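Local coordinates for protein phosphotransferase system, HPr-related proteins (Thermoanaerobacter tengcongensis, PDB 3LE1) that probably serves as the general, non-sugar-specific phosphocarrier of the phosphoenolpyruvate-dependent sugar phosphotransferase system, which phosphorylates sugars as they enter the cell, at residues K45-M48 / G49-L53. Residues are numbered along the deposited sequence; the frame is centred on the assembly and turned at random.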
loop_
_atom_site.group_PDB
_atom_site.type_symbol
_atom_site.label_atom_id
_atom_site.label_comp_id
_atom_site.label_asym_id
_atom_site.label_seq_id
_atom_site.Cartn_x
_atom_site.Cartn_y
_atom_site.Cartn_z
ATOM N N LYS A 45 -3.001 4.291 -5.653
ATOM C CA LYS A 45 -3.745 5.545 -5.542
ATOM C C LYS A 45 -5.219 5.343 -5.913
ATOM O O LYS A 45 -5.996 6.297 -5.903
ATOM C CB LYS A 45 -3.119 6.618 -6.441
ATOM C CG LYS A 45 -1.687 7.003 -6.056
ATOM C CD LYS A 45 -1.024 7.889 -7.100
ATOM C CE LYS A 45 0.424 8.184 -6.716
ATOM N NZ LYS A 45 1.061 9.187 -7.598
ATOM N N SER A 46 -5.598 4.103 -6.236
ATOM C CA SER A 46 -6.979 3.782 -6.619
ATOM C C SER A 46 -7.710 2.958 -5.561
ATOM O O SER A 46 -7.372 1.792 -5.313
ATOM C CB SER A 46 -7.024 3.064 -7.974
ATOM O OG SER A 46 -8.284 2.433 -8.192
ATOM N N ILE A 47 -8.718 3.574 -4.949
ATOM C CA ILE A 47 -9.514 2.925 -3.917
ATOM C C ILE A 47 -10.279 1.718 -4.465
ATOM O O ILE A 47 -10.400 0.707 -3.792
ATOM C CB ILE A 47 -10.498 3.917 -3.249
ATOM C CG1 ILE A 47 -11.032 3.335 -1.935
ATOM C CG2 ILE A 47 -11.634 4.263 -4.201
ATOM C CD1 ILE A 47 -9.945 2.861 -0.990
ATOM N N MET A 48 -10.791 1.819 -5.689
ATOM C CA MET A 48 -11.459 0.673 -6.306
ATOM C C MET A 48 -10.473 -0.486 -6.474
ATOM O O MET A 48 -10.812 -1.644 -6.219
ATOM C CB MET A 48 -12.078 1.058 -7.653
ATOM C CG MET A 48 -12.793 -0.097 -8.363
ATOM S SD MET A 48 -13.445 0.353 -9.988
ATOM C CE MET A 48 -14.320 -1.147 -10.398
ATOM N N GLY A 49 -9.250 -0.157 -6.889
ATOM C CA GLY A 49 -8.205 -1.152 -7.055
ATOM C C GLY A 49 -7.837 -1.822 -5.741
ATOM O O GLY A 49 -7.783 -3.041 -5.650
ATOM N N ILE A 50 -7.571 -1.014 -4.722
ATOM C CA ILE A 50 -7.318 -1.541 -3.386
ATOM C C ILE A 50 -8.432 -2.504 -2.963
ATOM O O ILE A 50 -8.162 -3.628 -2.536
ATOM C CB ILE A 50 -7.142 -0.396 -2.356
ATOM C CG1 ILE A 50 -5.936 0.469 -2.740
ATOM C CG2 ILE A 50 -6.972 -0.948 -0.944
ATOM C CD1 ILE A 50 -4.615 -0.287 -2.723
ATOM N N MET A 51 -9.681 -2.074 -3.118
ATOM C CA MET A 51 -10.824 -2.915 -2.773
ATOM C C MET A 51 -10.793 -4.231 -3.530
ATOM O O MET A 51 -10.972 -5.303 -2.941
ATOM C CB MET A 51 -12.129 -2.197 -3.092
ATOM C CG MET A 51 -12.342 -0.918 -2.315
ATOM S SD MET A 51 -12.772 -1.228 -0.600
ATOM C CE MET A 51 -11.192 -1.690 0.114
ATOM N N SER A 52 -10.571 -4.137 -4.839
ATOM C CA SER A 52 -10.517 -5.312 -5.706
ATOM C C SER A 52 -9.485 -6.306 -5.203
ATOM O O SER A 52 -9.675 -7.519 -5.282
ATOM C CB SER A 52 -10.146 -4.904 -7.132
ATOM O OG SER A 52 -8.737 -4.920 -7.318
ATOM N N LEU A 53 -8.385 -5.782 -4.683
ATOM C CA LEU A 53 -7.271 -6.617 -4.270
ATOM C C LEU A 53 -7.621 -7.528 -3.078
ATOM O O LEU A 53 -7.090 -8.630 -2.966
ATOM C CB LEU A 53 -6.065 -5.729 -3.973
ATOM C CG LEU A 53 -4.682 -6.206 -4.418
ATOM C CD1 LEU A 53 -3.804 -6.521 -3.245
ATOM C CD2 LEU A 53 -4.750 -7.398 -5.369
#
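A serine N-cap starts the short helix 47-53 of this HPr fold, where Ser-46 and Gly-49 meet across the first turn. Ser-46 OG accepts from Gly-49 N at 3.1 Å, with an N-H...O angle of 157°. Its chi1 of 164° turns OG away from the residue's own nitrogen and forward, beside the carbonyl carbon, to meet this amide. The carbonyl of the same residue opens the helical ladder: Ile-50 N lies 2.9 Å from Ser-46 O in a nearly straight bond, and Met-51 N and Ser-52 N follow on Ile-47 O and Met-48 O. Side chains add to the turn. Met-51 CG, swung beside its own backbone N and anti to the carbonyl carbon (chi1 -62°), comes to 4.5 Å from Ile-47 CG1, a loose apolar contact, while the Met-51 side chain also touches His-15. Ile-47 and Ile-50 both pack on Val-23 of helix 16-26, with Ile-50 buried. One turn on, Ser-52 OG donates to Gly-49 O at 2.7 Å, in the carbonyl plane and on a lone pair; Leu-53 N binds the same oxygen, so two donors grip it. With the hydroxyl removed, as by an alanine here, the Gly-49 amide would probably lose its side-chain acceptor and the start of the helix its cap. The first N-H groups of a helix have no preceding turn of carbonyls to bond to, and here the Ser-46 hydroxyl offers Gly-49 N an acceptor from the side chain.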